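Local coordinates for protein acetylxylan esterase / glucomannan deacetylase (Cellvibrio japonicus, PDB 2WAA) that removes acetyl groups from acetylated xylan and glucomannan during the breakdown of plant cell wall polysaccharides, at residues A[186-195]-A[233-243]; A[266-277]-A[299-308]. All coordinates share one frame; numbering follows the deposited sequence. Where two conformers were deposited one is given.

In the fold
Both contacts belong to the SGNH/GDSL-type hydrolase part of the chain and follow one another in sequence, 186-195 with 233-243 first, then 266-277 with 299-308. Their centres are about 16 Å apart. Interaction 2 pairs 267-270 with the edge strand 300-302 of the five-stranded parallel sheet, while interaction 1 joins the loop after strand 177-183 to the short helical turn 235-238 and its flanks, after strand 228-231. They meet where T235 and F238 pack on I275 and L276, T235 CG2 lying 3.7 Å from I275 CG2. This seam lies near S141, the inferred nucleophile: interaction 1 supplies the inferred oxyanion-stabilising residues, and interaction 2 places I275 beside H316, the inferred charge-relay histidine.

Interaction 1: residues A[186-195]-A[233-243]; sequences GRGLIRSWNG and IGTNDFSPGIP. With ACT (acetate ion), chain C; ACT (acetate ion), chain B.
N236 reaches across to R187 with its side-chain amide, ND2 giving R187 O a nearly straight 2.8 Å hydrogen bond from above the carbonyl plane. The same ND2 bonds OXT of the chain C acetate at 2.9 Å, and G186 N meets that OXT at 2.7 Å; S141 N and H316 NE2 also bond acetate. This convergence suits an oxyanion hole, the role inferred for G186 and N236, and the R187 bond fixes the amide's rotation. The tight part centres on buried D237: OD2 takes L189 N through its syn lone pair at 2.7 Å, while OD1 accepts I190 N and R191 N, so three successive backbone N-H groups wrap one carboxylate. Extended from CG to NE, R191 meets D237 O side-on, at 2.8 Å from NE and 2.9 Å from NH2. P240 CG and P243 CB lie over opposite faces of its guanidinium. Toward solvent the contact loosens: W193 touches N236 OD1 with CB (3.5 Å) while the end of its ring leads away. The segments follow strands 177-183 and 228-231 of the parallel sheet; helix 245-262 packs on L189, I190 and I233, its Y248 bonding D237 OD2, and helix 278-295 backs F238.

Interaction 2: residues A[266-277]-A[299-308]; sequences ATIVLTEGAILN and RVFYASSSHH
A right-handed beta-alpha-beta crossover, strand 267-270, helix 278-295 and strand 300-302, brings these segments side by side as parallel neighbours at the edge of the central sheet. I268 N to R299 O, F301 N to I268 O, L270 N to F301 O and A303 N to L270 O are the backbone bonds that join them. On one face L270 CD1 meets V300 CG1 at 4.0 Å; on the other V269 CG1 touches A303 CB at 3.8 Å. Within the strands, too, T267 CG2 comes to the edge of the F301 ring, 3.6 Å from CD2. Before the strands, R299 bends at chi2 and chi3 (-149° and -93°), which turns NH1 back to A266 O, a 2.8 Å bond on a carbonyl lone pair.

At the C-terminal end of the strands, Y302 OH gives E272 OE1 a 2.7 Å hydrogen bond on the syn side but tilted out of the carboxylate plane, which is nearly coplanar with the ring. One water donates to both Y302 OH and E272 OE2, while K281 of helix 278-295 forms a salt bridge with OE2. Further on, the N277 amide stacks over a face of the H307 ring, planes 10° apart, with CG 3.6 Å above its centre. A274 O accepts H308 N at 2.9 Å, in the carbonyl plane, and H307 ND1 weakly at 3.1 Å. The side-chain chemistry thus shifts from mostly apolar contact over the hydrogen-bonded strands to carboxylate, phenol and imidazole groups beyond. Phenol, water and lysine together would be expected to favour a charged E272 carboxylate, although it is buried.

Interaction 1: residues A[186-195]-A[233-243]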
# COMPACT_ATOMS: atom_id res chain seq x y z
N GLY A 186 -1.46 8.85 -10.35
CA GLY A 186 -1.53 9.34 -11.72
C GLY A 186 -1.68 8.27 -12.79
O GLY A 186 -1.96 8.60 -13.94
N ARG A 187 -1.55 6.98 -12.40
CA ARG A 187 -1.59 5.86 -13.33
C ARG A 187 -2.98 5.24 -13.49
O ARG A 187 -3.81 5.37 -12.60
CB ARG A 187 -0.57 4.80 -12.92
CG ARG A 187 0.84 5.36 -12.82
CD ARG A 187 1.49 5.68 -14.23
NE ARG A 187 2.79 6.33 -13.99
CZ ARG A 187 3.94 5.66 -13.83
NH1 ARG A 187 3.96 4.32 -13.91
NH2 ARG A 187 5.07 6.32 -13.58
N GLY A 188 -3.21 4.61 -14.65
CA GLY A 188 -4.49 3.96 -14.95
C GLY A 188 -4.31 2.54 -15.40
O GLY A 188 -3.17 1.99 -15.40
N LEU A 189 -5.42 1.93 -15.79
CA LEU A 189 -5.41 0.61 -16.37
C LEU A 189 -4.77 0.65 -17.78
O LEU A 189 -3.99 -0.24 -18.16
CB LEU A 189 -6.86 0.09 -16.50
CG LEU A 189 -6.94 -1.29 -17.11
CD1 LEU A 189 -6.48 -2.37 -16.09
CD2 LEU A 189 -8.38 -1.54 -17.51
N ILE A 190 -5.11 1.71 -18.52
CA ILE A 190 -4.58 1.89 -19.89
C ILE A 190 -3.85 3.19 -20.18
O ILE A 190 -3.11 3.26 -21.17
CB ILE A 190 -5.65 1.65 -20.99
CG1 ILE A 190 -6.64 2.81 -21.08
CG2 ILE A 190 -6.35 0.27 -20.78
CD1 ILE A 190 -7.65 2.61 -22.26
N ARG A 191 -4.05 4.22 -19.38
CA ARG A 191 -3.33 5.49 -19.60
C ARG A 191 -3.26 6.30 -18.33
O ARG A 191 -4.07 6.11 -17.39
CB ARG A 191 -4.01 6.34 -20.69
CG ARG A 191 -5.39 6.80 -20.28
CD ARG A 191 -6.14 7.43 -21.52
NE ARG A 191 -7.52 7.85 -21.21
CZ ARG A 191 -8.34 8.41 -22.11
NH1 ARG A 191 -7.90 8.64 -23.36
NH2 ARG A 191 -9.59 8.77 -21.76
N SER A 192 -2.27 7.19 -18.27
CA SER A 192 -2.13 8.10 -17.17
C SER A 192 -3.06 9.31 -17.29
O SER A 192 -3.69 9.51 -18.34
CB SER A 192 -0.67 8.52 -17.08
OG SER A 192 0.16 7.35 -16.96
N TRP A 193 -3.19 10.08 -16.20
CA TRP A 193 -4.12 11.22 -16.13
C TRP A 193 -3.90 12.21 -17.29
O TRP A 193 -4.85 12.87 -17.75
CB TRP A 193 -3.97 11.94 -14.80
CG TRP A 193 -2.67 12.65 -14.66
CD1 TRP A 193 -1.48 12.14 -14.24
CD2 TRP A 193 -2.42 14.02 -15.03
NE1 TRP A 193 -0.49 13.15 -14.27
CE2 TRP A 193 -1.06 14.30 -14.76
CE3 TRP A 193 -3.24 15.03 -15.54
CZ2 TRP A 193 -0.50 15.56 -14.99
CZ3 TRP A 193 -2.68 16.30 -15.79
CH2 TRP A 193 -1.33 16.55 -15.51
N ASN A 194 -2.66 12.29 -17.74
CA ASN A 194 -2.25 13.26 -18.76
C ASN A 194 -2.42 12.72 -20.16
O ASN A 194 -2.01 13.39 -21.12
CB ASN A 194 -0.78 13.72 -18.53
CG ASN A 194 0.19 12.54 -18.53
OD1 ASN A 194 -0.17 11.46 -19.00
ND2 ASN A 194 1.40 12.71 -17.98
N GLY A 195 -2.99 11.52 -20.29
CA GLY A 195 -3.31 10.94 -21.58
C GLY A 195 -2.24 9.98 -22.11
O GLY A 195 -2.50 9.24 -23.06
N ILE A 233 -8.87 0.73 -9.71
CA ILE A 233 -8.17 1.56 -10.71
C ILE A 233 -9.23 2.25 -11.56
O ILE A 233 -10.40 1.81 -11.60
CB ILE A 233 -7.25 0.67 -11.60
CG1 ILE A 233 -6.29 1.50 -12.42
CG2 ILE A 233 -8.10 -0.27 -12.50
CD1 ILE A 233 -5.10 2.08 -11.53
N GLY A 234 -8.85 3.33 -12.24
CA GLY A 234 -9.78 3.96 -13.17
C GLY A 234 -9.80 5.49 -13.21
O GLY A 234 -9.97 6.04 -14.30
N THR A 235 -9.67 6.17 -12.07
CA THR A 235 -9.75 7.64 -12.06
C THR A 235 -8.90 8.23 -13.19
O THR A 235 -9.36 9.10 -13.94
CB THR A 235 -9.22 8.19 -10.77
OG1 THR A 235 -9.98 7.62 -9.70
CG2 THR A 235 -9.37 9.73 -10.72
N ASN A 236 -7.67 7.78 -13.32
CA ASN A 236 -6.77 8.48 -14.26
C ASN A 236 -7.08 8.15 -15.71
O ASN A 236 -6.84 8.97 -16.61
CB ASN A 236 -5.30 8.22 -13.87
CG ASN A 236 -5.00 8.76 -12.48
OD1 ASN A 236 -5.27 9.95 -12.21
ND2 ASN A 236 -4.52 7.88 -11.55
N ASP A 237 -7.59 6.94 -15.96
CA ASP A 237 -8.02 6.60 -17.31
C ASP A 237 -9.11 7.54 -17.81
O ASP A 237 -9.25 7.75 -19.03
CB ASP A 237 -8.58 5.18 -17.37
CG ASP A 237 -7.52 4.14 -17.07
OD1 ASP A 237 -6.56 4.06 -17.87
OD2 ASP A 237 -7.65 3.45 -16.03
N PHE A 238 -9.95 8.01 -16.87
CA PHE A 238 -11.10 8.90 -17.21
C PHE A 238 -10.79 10.39 -17.13
O PHE A 238 -11.63 11.23 -17.47
CB PHE A 238 -12.32 8.55 -16.30
CG PHE A 238 -12.98 7.26 -16.68
CD1 PHE A 238 -12.26 6.07 -16.58
CD2 PHE A 238 -14.26 7.22 -17.20
CE1 PHE A 238 -12.83 4.86 -16.96
CE2 PHE A 238 -14.84 6.03 -17.58
CZ PHE A 238 -14.14 4.83 -17.48
N SER A 239 -9.58 10.72 -16.70
CA SER A 239 -9.21 12.14 -16.56
C SER A 239 -9.22 12.89 -17.88
O SER A 239 -9.76 14.00 -17.95
CB SER A 239 -7.86 12.29 -15.86
OG SER A 239 -8.01 11.81 -14.55
N PRO A 240 -8.65 12.30 -18.93
CA PRO A 240 -8.74 13.02 -20.20
C PRO A 240 -10.14 13.04 -20.80
O PRO A 240 -10.44 13.95 -21.56
CB PRO A 240 -7.81 12.21 -21.14
CG PRO A 240 -6.92 11.37 -20.21
CD PRO A 240 -7.81 11.07 -19.04
N GLY A 241 -10.99 12.05 -20.47
CA GLY A 241 -12.30 11.86 -21.07
C GLY A 241 -12.65 10.39 -20.83
O GLY A 241 -11.83 9.62 -20.32
N ILE A 242 -13.86 9.97 -21.17
CA ILE A 242 -14.20 8.56 -21.01
C ILE A 242 -13.48 7.77 -22.07
O ILE A 242 -13.64 8.07 -23.26
CB ILE A 242 -15.72 8.38 -21.17
CG1 ILE A 242 -16.44 9.07 -20.01
CG2 ILE A 242 -16.09 6.91 -21.33
CD1 ILE A 242 -17.99 9.17 -20.19
N PRO A 243 -12.68 6.73 -21.69
CA PRO A 243 -11.96 5.97 -22.73
C PRO A 243 -12.86 5.05 -23.56
O PRO A 243 -13.96 4.68 -23.15
CB PRO A 243 -10.95 5.10 -21.93
CG PRO A 243 -11.55 4.98 -20.51
CD PRO A 243 -12.30 6.29 -20.30
C ACT C . -4.64 9.86 -8.82
O ACT C . -4.15 11.04 -8.76
OXT ACT C . -3.81 8.94 -8.97
CH3 ACT C . -6.11 9.56 -8.70
C ACT B . 2.68 9.71 -14.14
O ACT B . 3.83 9.36 -14.54
OXT ACT B . 2.02 10.45 -14.92
CH3 ACT B . 2.12 9.28 -12.82
O HOH W 1 -6.63 5.23 -12.09
O HOH W 2 -11.22 9.39 -24.41

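Interaction 2: residues A[266-277]-A[299-308]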
# COMPACT_ATOMS: atom_id res chain seq x y z
N ALA A 266 -7.81 -16.61 -4.89
CA ALA A 266 -8.34 -15.27 -4.52
C ALA A 266 -9.77 -15.01 -5.03
O ALA A 266 -10.16 -15.49 -6.08
CB ALA A 266 -7.42 -14.19 -5.06
N THR A 267 -10.51 -14.21 -4.27
CA THR A 267 -11.76 -13.56 -4.73
C THR A 267 -11.37 -12.15 -5.18
O THR A 267 -10.54 -11.49 -4.52
CB THR A 267 -12.75 -13.48 -3.59
OG1 THR A 267 -13.02 -14.82 -3.14
CG2 THR A 267 -14.05 -12.78 -4.01
N ILE A 268 -11.92 -11.70 -6.31
CA ILE A 268 -11.56 -10.38 -6.84
C ILE A 268 -12.77 -9.47 -6.75
O ILE A 268 -13.87 -9.91 -7.08
CB ILE A 268 -11.08 -10.50 -8.26
CG1 ILE A 268 -9.87 -11.49 -8.27
CG2 ILE A 268 -10.70 -9.12 -8.81
CD1 ILE A 268 -9.37 -11.79 -9.56
N VAL A 269 -12.57 -8.25 -6.25
CA VAL A 269 -13.66 -7.26 -6.13
C VAL A 269 -13.26 -6.02 -6.92
O VAL A 269 -12.20 -5.44 -6.66
CB VAL A 269 -13.93 -6.92 -4.64
CG1 VAL A 269 -14.98 -5.84 -4.53
CG2 VAL A 269 -14.43 -8.16 -3.94
N LEU A 270 -14.10 -5.61 -7.89
CA LEU A 270 -13.81 -4.46 -8.70
C LEU A 270 -14.62 -3.29 -8.19
O LEU A 270 -15.77 -3.45 -7.78
CB LEU A 270 -14.17 -4.71 -10.18
CG LEU A 270 -13.61 -6.02 -10.74
CD1 LEU A 270 -13.98 -6.16 -12.21
CD2 LEU A 270 -12.12 -5.99 -10.58
N THR A 271 -14.02 -2.11 -8.20
CA THR A 271 -14.76 -0.93 -7.77
C THR A 271 -14.26 0.29 -8.55
O THR A 271 -13.09 0.33 -8.94
CB THR A 271 -14.61 -0.70 -6.22
OG1 THR A 271 -15.32 0.49 -5.88
CG2 THR A 271 -13.19 -0.44 -5.87
N GLU A 272 -15.13 1.27 -8.79
CA GLU A 272 -14.73 2.45 -9.58
C GLU A 272 -13.94 3.48 -8.78
O GLU A 272 -13.41 4.41 -9.33
CB GLU A 272 -15.97 3.12 -10.20
CG GLU A 272 -16.90 3.83 -9.22
CD GLU A 272 -17.95 2.94 -8.59
OE1 GLU A 272 -17.83 1.70 -8.61
OE2 GLU A 272 -18.93 3.49 -8.05
N GLY A 273 -13.93 3.36 -7.47
CA GLY A 273 -13.21 4.32 -6.65
C GLY A 273 -14.05 5.56 -6.31
O GLY A 273 -15.21 5.73 -6.75
N ALA A 274 -13.43 6.44 -5.53
CA ALA A 274 -14.15 7.57 -4.93
C ALA A 274 -14.07 8.89 -5.67
O ALA A 274 -14.82 9.81 -5.32
CB ALA A 274 -13.63 7.80 -3.51
N ILE A 275 -13.11 9.05 -6.58
CA ILE A 275 -12.92 10.39 -7.19
C ILE A 275 -13.92 10.66 -8.34
O ILE A 275 -14.48 11.76 -8.41
CB ILE A 275 -11.46 10.60 -7.67
CG1 ILE A 275 -10.56 10.74 -6.42
CG2 ILE A 275 -11.39 11.84 -8.51
CD1 ILE A 275 -9.08 10.80 -6.76
N LEU A 276 -14.14 9.66 -9.21
CA LEU A 276 -15.00 9.86 -10.37
C LEU A 276 -16.41 10.14 -9.93
O LEU A 276 -16.90 9.62 -8.92
CB LEU A 276 -15.02 8.63 -11.28
CG LEU A 276 -13.68 8.33 -11.95
CD1 LEU A 276 -13.89 7.11 -12.84
CD2 LEU A 276 -13.17 9.53 -12.72
N ASN A 277 -17.07 10.95 -10.72
CA ASN A 277 -18.40 11.36 -10.36
C ASN A 277 -19.20 11.43 -11.63
O ASN A 277 -18.62 11.36 -12.73
CB ASN A 277 -18.32 12.75 -9.80
CG ASN A 277 -19.47 13.10 -8.99
OD1 ASN A 277 -20.34 12.24 -8.67
ND2 ASN A 277 -19.53 14.38 -8.63
N ARG A 299 -15.60 -16.00 -9.13
CA ARG A 299 -14.65 -15.40 -8.19
C ARG A 299 -14.53 -13.88 -8.33
O ARG A 299 -13.68 -13.28 -7.66
CB ARG A 299 -13.26 -15.96 -8.45
CG ARG A 299 -13.14 -17.41 -8.16
CD ARG A 299 -11.72 -17.64 -7.72
NE ARG A 299 -10.94 -18.01 -8.86
CZ ARG A 299 -9.70 -17.65 -9.08
NH1 ARG A 299 -9.04 -16.82 -8.27
NH2 ARG A 299 -9.11 -18.13 -10.17
N VAL A 300 -15.32 -13.28 -9.21
CA VAL A 300 -15.18 -11.83 -9.44
C VAL A 300 -16.45 -11.07 -9.13
O VAL A 300 -17.52 -11.40 -9.68
CB VAL A 300 -14.78 -11.50 -10.92
CG1 VAL A 300 -14.54 -9.95 -11.08
CG2 VAL A 300 -13.51 -12.24 -11.27
N PHE A 301 -16.33 -10.07 -8.26
CA PHE A 301 -17.53 -9.37 -7.74
C PHE A 301 -17.34 -7.88 -7.86
O PHE A 301 -16.30 -7.40 -8.26
CB PHE A 301 -17.77 -9.78 -6.27
CG PHE A 301 -18.05 -11.25 -6.13
CD1 PHE A 301 -19.32 -11.72 -6.37
CD2 PHE A 301 -17.02 -12.15 -5.94
CE1 PHE A 301 -19.59 -13.11 -6.35
CE2 PHE A 301 -17.27 -13.50 -5.88
CZ PHE A 301 -18.56 -13.99 -6.10
N TYR A 302 -18.39 -7.15 -7.49
CA TYR A 302 -18.44 -5.70 -7.56
C TYR A 302 -18.80 -5.14 -6.18
O TYR A 302 -19.64 -5.71 -5.49
CB TYR A 302 -19.55 -5.27 -8.55
CG TYR A 302 -19.76 -3.75 -8.57
CD1 TYR A 302 -18.76 -2.91 -9.00
CD2 TYR A 302 -20.95 -3.17 -8.13
CE1 TYR A 302 -18.91 -1.55 -9.00
CE2 TYR A 302 -21.11 -1.77 -8.12
CZ TYR A 302 -20.08 -0.99 -8.58
OH TYR A 302 -20.14 0.39 -8.62
N ALA A 303 -18.20 -4.01 -5.78
CA ALA A 303 -18.63 -3.28 -4.60
C ALA A 303 -18.95 -1.84 -5.01
O ALA A 303 -18.16 -1.23 -5.72
CB ALA A 303 -17.54 -3.27 -3.54
N SER A 304 -20.09 -1.31 -4.58
CA SER A 304 -20.43 0.05 -4.97
C SER A 304 -19.79 1.03 -4.00
O SER A 304 -19.48 0.72 -2.84
CB SER A 304 -21.97 0.24 -4.97
OG SER A 304 -22.53 -0.09 -3.71
N SER A 305 -19.68 2.28 -4.43
CA SER A 305 -19.16 3.24 -3.48
C SER A 305 -19.66 4.62 -3.76
O SER A 305 -20.22 4.86 -4.84
CB SER A 305 -17.68 3.27 -3.61
OG SER A 305 -17.41 3.53 -4.96
N SER A 306 -19.46 5.50 -2.79
CA SER A 306 -19.88 6.86 -2.90
C SER A 306 -18.76 7.64 -3.53
O SER A 306 -17.60 7.31 -3.34
CB SER A 306 -20.13 7.47 -1.50
OG SER A 306 -21.31 6.90 -0.95
N HIS A 307 -19.10 8.73 -4.17
CA HIS A 307 -18.09 9.73 -4.51
C HIS A 307 -17.72 10.54 -3.28
O HIS A 307 -18.60 10.94 -2.50
CB HIS A 307 -18.69 10.67 -5.58
CG HIS A 307 -17.93 11.95 -5.76
ND1 HIS A 307 -16.71 12.01 -6.38
CD2 HIS A 307 -18.28 13.24 -5.51
CE1 HIS A 307 -16.31 13.27 -6.46
NE2 HIS A 307 -17.24 14.04 -5.93
N HIS A 308 -16.42 10.79 -3.07
CA HIS A 308 -15.98 11.73 -2.04
C HIS A 308 -15.24 12.86 -2.70
O HIS A 308 -14.36 12.62 -3.51
CB HIS A 308 -15.11 11.02 -1.01
CG HIS A 308 -15.85 9.95 -0.29
ND1 HIS A 308 -16.68 10.22 0.78
CD2 HIS A 308 -15.98 8.62 -0.54
CE1 HIS A 308 -17.25 9.10 1.19
NE2 HIS A 308 -16.84 8.11 0.40
O HOH W 3 -21.45 2.58 -7.47